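Local coordinates for sefir domain protein (Bacillus cereus F65185, PDB 5Y8E) that probably takes part in signalling through homotypic contacts between SEFIR domains, as a bacterial relative of the SEFIR domains of interleukin-17 receptor signalling, at residues Ile55-Asp66 / Thr95-Leu105. Numbering follows the deposited sequence.
Sequences IKIADKVLVICD and TKQEKFIPISL
Lys99 leaves its backbone with CG opposite the carbonyl carbon (chi1 -84°) and runs extended from there on, which carries its ammonium group to the C-terminal end of the helix that finishes at Ile57. Lys99 NZ donates to Ile55 O at 2.8 Å and to Ala58 O at 2.9 Å, both bonds lying in the carbonyl planes, and Lys56 O is also close by. The positive charge thus sits where the helix dipole would probably welcome it, and the aliphatic part of the chain passes along the carbonyl oxygens of Ala58 and Asp59. Beside it, Ile55 CG2 meets Thr95 at about a right angle, 3.6 Å from OG1, whose hydrogen bond goes back to Ile91 O.

Strands 60-65 and 100-104 run parallel, 22° apart in direction, the ladder opening with Val61 N on the carbonyl of Lys99. Val61 and Val63 each give and accept a bond, Val63 N reaching Ile101 O, while Ile101 N and Ile103 N return to Val61 O and Val63 O; Cys65 continues the ladder to Ile103 and Leu105. Pro102, which has no amide hydrogen, falls at a position whose nitrogen takes no part in the ladder with strand 60-65.

On one face Phe100, stacked on Tyr92, places CD1 3.8 Å from both Val61 CB and Val63 CG2. On the other, Leu62 CD2 lies 3.8 Å from Ile101 CB, and the CD1 methyls of Ile64 and Ile103 meet at 3.9 Å. This second face is covered by helices 13-29 and 131-143, through Leu26 and Leu138 against Leu62. Strand 3-7 adds to the far edge of strand 60-65, placing this pair in the middle of the largely parallel sheet, flanked by helices, of the TIR-like SEFIR fold.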
loop_
_atom_site.group_PDB
_atom_site.type_symbol
_atom_site.label_atom_id
_atom_site.label_comp_id
_atom_site.label_asym_id
_atom_site.label_seq_id
_atom_site.Cartn_x
_atom_site.Cartn_y
_atom_site.Cartn_z
ATOM N N ILE A 55 -9.610 -0.044 2.883
ATOM C CA ILE A 55 -9.144 1.263 2.439
ATOM C C ILE A 55 -10.000 2.355 3.068
ATOM O O ILE A 55 -9.484 3.387 3.508
ATOM C CB ILE A 55 -9.146 1.369 0.896
ATOM C CG1 ILE A 55 -8.030 0.491 0.314
ATOM C CG2 ILE A 55 -8.980 2.821 0.449
ATOM C CD1 ILE A 55 -8.084 0.330 -1.209
ATOM N N LYS A 56 -11.308 2.113 3.137
ATOM C CA LYS A 56 -12.220 3.093 3.711
ATOM C C LYS A 56 -11.917 3.380 5.181
ATOM O O LYS A 56 -11.933 4.542 5.611
ATOM C CB LYS A 56 -13.669 2.626 3.560
ATOM C CG LYS A 56 -14.666 3.601 4.148
ATOM C CD LYS A 56 -16.080 3.053 4.114
ATOM C CE LYS A 56 -17.057 4.060 4.691
ATOM N NZ LYS A 56 -17.179 5.256 3.812
ATOM N N ILE A 57 -11.628 2.332 5.948
ATOM C CA ILE A 57 -11.409 2.501 7.388
ATOM C C ILE A 57 -9.971 2.811 7.792
ATOM O O ILE A 57 -9.721 3.233 8.922
ATOM C CB ILE A 57 -11.926 1.296 8.205
ATOM C CG1 ILE A 57 -11.109 0.038 7.905
ATOM C CG2 ILE A 57 -13.421 1.088 7.952
ATOM C CD1 ILE A 57 -11.493 -1.171 8.763
ATOM N N ALA A 58 -9.022 2.619 6.882
ATOM C CA ALA A 58 -7.623 2.918 7.197
ATOM C C ALA A 58 -7.326 4.413 7.201
ATOM O O ALA A 58 -7.934 5.177 6.448
ATOM C CB ALA A 58 -6.710 2.229 6.213
ATOM N N ASP A 59 -6.369 4.816 8.028
ATOM C CA ASP A 59 -5.819 6.164 7.947
ATOM C C ASP A 59 -4.823 6.233 6.789
ATOM O O ASP A 59 -4.767 7.222 6.049
ATOM C CB ASP A 59 -5.121 6.537 9.255
ATOM C CG ASP A 59 -6.054 6.511 10.442
ATOM O OD1 ASP A 59 -7.089 7.215 10.414
ATOM O OD2 ASP A 59 -5.760 5.775 11.402
ATOM N N LYS A 60 -4.036 5.173 6.637
ATOM C CA LYS A 60 -3.039 5.114 5.574
ATOM C C LYS A 60 -3.149 3.774 4.869
ATOM O O LYS A 60 -3.483 2.761 5.490
ATOM C CB LYS A 60 -1.626 5.300 6.140
ATOM C CG LYS A 60 -1.344 6.680 6.750
ATOM C CD LYS A 60 -1.346 7.774 5.688
ATOM C CE LYS A 60 -0.711 9.078 6.195
ATOM N NZ LYS A 60 -1.457 9.637 7.337
ATOM N N VAL A 61 -2.865 3.770 3.569
ATOM C CA VAL A 61 -2.895 2.540 2.783
ATOM C C VAL A 61 -1.532 2.353 2.132
ATOM O O VAL A 61 -1.126 3.150 1.280
ATOM C CB VAL A 61 -3.980 2.593 1.681
ATOM C CG1 VAL A 61 -3.914 1.340 0.812
ATOM C CG2 VAL A 61 -5.374 2.734 2.298
ATOM N N LEU A 62 -0.808 1.314 2.536
ATOM C CA LEU A 62 0.458 1.018 1.880
ATOM C C LEU A 62 0.160 0.231 0.615
ATOM O O LEU A 62 -0.576 -0.762 0.655
ATOM C CB LEU A 62 1.369 0.204 2.795
ATOM C CG LEU A 62 1.629 0.758 4.193
ATOM C CD1 LEU A 62 2.771 0.004 4.889
ATOM C CD2 LEU A 62 1.898 2.273 4.158
ATOM N N VAL A 63 0.710 0.674 -0.510
ATOM C CA VAL A 63 0.495 -0.036 -1.767
ATOM C C VAL A 63 1.820 -0.672 -2.128
ATOM O O VAL A 63 2.772 0.027 -2.482
ATOM C CB VAL A 63 0.013 0.896 -2.896
ATOM C CG1 VAL A 63 -0.390 0.071 -4.112
ATOM C CG2 VAL A 63 -1.171 1.732 -2.439
ATOM N N ILE A 64 1.898 -1.991 -1.991
ATOM C CA ILE A 64 3.167 -2.686 -2.183
ATOM C C ILE A 64 3.380 -2.915 -3.673
ATOM O O ILE A 64 2.862 -3.869 -4.267
ATOM C CB ILE A 64 3.234 -4.014 -1.410
ATOM C CG1 ILE A 64 2.902 -3.792 0.070
ATOM C CG2 ILE A 64 4.607 -4.651 -1.581
ATOM C CD1 ILE A 64 3.731 -2.694 0.747
ATOM N N CYS A 65 4.146 -2.021 -4.275
ATOM C CA CYS A 65 4.284 -2.030 -5.716
ATOM C C CYS A 65 5.500 -2.808 -6.175
ATOM O O CYS A 65 6.541 -2.225 -6.485
ATOM C CB CYS A 65 4.348 -0.598 -6.226
ATOM S SG CYS A 65 2.805 0.316 -6.031
ATOM N N ASP A 66 5.380 -4.130 -6.205
ATOM C CA ASP A 66 6.346 -4.922 -6.948
ATOM C C ASP A 66 5.891 -4.987 -8.405
ATOM O O ASP A 66 4.828 -4.451 -8.752
ATOM C CB ASP A 66 6.567 -6.310 -6.321
ATOM C CG ASP A 66 5.300 -7.165 -6.270
ATOM O OD1 ASP A 66 4.174 -6.640 -6.444
ATOM O OD2 ASP A 66 5.440 -8.382 -6.025
ATOM N N THR A 95 -10.889 7.604 -3.402
ATOM C CA THR A 95 -10.179 7.673 -2.132
ATOM C C THR A 95 -9.308 8.922 -2.118
ATOM O O THR A 95 -8.694 9.261 -3.134
ATOM C CB THR A 95 -9.308 6.424 -1.930
ATOM O OG1 THR A 95 -10.136 5.253 -2.013
ATOM C CG2 THR A 95 -8.617 6.455 -0.572
ATOM N N LYS A 96 -9.274 9.626 -0.990
ATOM C CA LYS A 96 -8.378 10.772 -0.863
ATOM C C LYS A 96 -6.943 10.336 -1.139
ATOM O O LYS A 96 -6.476 9.341 -0.573
ATOM C CB LYS A 96 -8.477 11.397 0.527
ATOM C CG LYS A 96 -9.796 12.095 0.801
ATOM C CD LYS A 96 -9.736 12.857 2.122
ATOM C CE LYS A 96 -10.984 13.704 2.345
ATOM N NZ LYS A 96 -12.232 12.897 2.243
ATOM N N GLN A 97 -6.264 11.072 -2.021
ATOM C CA GLN A 97 -4.916 10.715 -2.475
ATOM C C GLN A 97 -3.957 10.560 -1.311
ATOM O O GLN A 97 -3.086 9.680 -1.310
ATOM C CB GLN A 97 -4.359 11.801 -3.399
ATOM C CG GLN A 97 -5.164 12.059 -4.653
ATOM C CD GLN A 97 -4.478 13.049 -5.579
ATOM O OE1 GLN A 97 -3.293 12.904 -5.893
ATOM N NE2 GLN A 97 -5.219 14.066 -6.016
ATOM N N GLU A 98 -4.130 11.433 -0.325
ATOM C CA GLU A 98 -3.251 11.502 0.832
ATOM C C GLU A 98 -3.244 10.213 1.653
ATOM O O GLU A 98 -2.343 10.001 2.461
ATOM C CB GLU A 98 -3.639 12.696 1.714
ATOM C CG GLU A 98 -3.360 14.060 1.088
ATOM C CD GLU A 98 -4.378 14.486 0.029
ATOM O OE1 GLU A 98 -5.419 13.816 -0.140
ATOM O OE2 GLU A 98 -4.130 15.515 -0.633
ATOM N N LYS A 99 -4.230 9.344 1.444
ATOM C CA LYS A 99 -4.232 8.063 2.154
ATOM C C LYS A 99 -3.149 7.115 1.674
ATOM O O LYS A 99 -2.647 6.304 2.455
ATOM C CB LYS A 99 -5.583 7.349 2.026
ATOM C CG LYS A 99 -6.629 7.789 3.025
ATOM C CD LYS A 99 -7.615 6.647 3.300
ATOM C CE LYS A 99 -8.815 7.160 4.037
ATOM N NZ LYS A 99 -9.745 6.071 4.417
ATOM N N PHE A 100 -2.789 7.198 0.393
ATOM C CA PHE A 100 -1.915 6.179 -0.193
ATOM C C PHE A 100 -0.433 6.459 0.018
ATOM O O PHE A 100 0.028 7.591 -0.179
ATOM C CB PHE A 100 -2.203 6.013 -1.693
ATOM C CG PHE A 100 -3.601 5.556 -1.996
ATOM C CD1 PHE A 100 -3.978 4.235 -1.769
ATOM C CD2 PHE A 100 -4.540 6.447 -2.507
ATOM C CE1 PHE A 100 -5.271 3.810 -2.042
ATOM C CE2 PHE A 100 -5.832 6.039 -2.780
ATOM C CZ PHE A 100 -6.201 4.713 -2.554
ATOM N N ILE A 101 0.294 5.426 0.436
ATOM C CA ILE A 101 1.754 5.452 0.475
ATOM C C ILE A 101 2.272 4.303 -0.383
ATOM O O ILE A 101 2.391 3.159 0.079
ATOM C CB ILE A 101 2.302 5.310 1.904
ATOM C CG1 ILE A 101 1.730 6.393 2.816
ATOM C CG2 ILE A 101 3.848 5.349 1.910
ATOM C CD1 ILE A 101 2.095 6.200 4.289
ATOM N N PRO A 102 2.559 4.592 -1.655
ATOM C CA PRO A 102 3.075 3.546 -2.539
ATOM C C PRO A 102 4.523 3.247 -2.193
ATOM O O PRO A 102 5.300 4.182 -1.997
ATOM C CB PRO A 102 2.985 4.191 -3.927
ATOM C CG PRO A 102 1.978 5.312 -3.774
ATOM C CD PRO A 102 2.242 5.826 -2.390
ATOM N N ILE A 103 4.868 1.967 -2.091
ATOM C CA ILE A 103 6.252 1.553 -1.880
ATOM C C ILE A 103 6.690 0.768 -3.107
ATOM O O ILE A 103 6.150 -0.309 -3.386
ATOM C CB ILE A 103 6.392 0.662 -0.633
ATOM C CG1 ILE A 103 5.796 1.345 0.605
ATOM C CG2 ILE A 103 7.863 0.303 -0.389
ATOM C CD1 ILE A 103 5.736 0.426 1.843
ATOM N N SER A 104 7.653 1.304 -3.849
ATOM C CA SER A 104 8.146 0.635 -5.054
ATOM C C SER A 104 9.270 -0.334 -4.723
ATOM O O SER A 104 10.301 0.055 -4.158
ATOM C CB SER A 104 8.624 1.653 -6.095
ATOM O OG SER A 104 8.947 1.014 -7.322
ATOM N N LEU A 105 9.064 -1.601 -5.061
ATOM C CA LEU A 105 10.077 -2.621 -4.834
ATOM C C LEU A 105 10.806 -2.831 -6.146
ATOM O O LEU A 105 10.396 -3.646 -6.969
ATOM C CB LEU A 105 9.436 -3.929 -4.367
ATOM C CG LEU A 105 8.584 -3.816 -3.102
ATOM C CD1 LEU A 105 8.172 -5.199 -2.616
ATOM C CD2 LEU A 105 9.330 -3.064 -2.017
#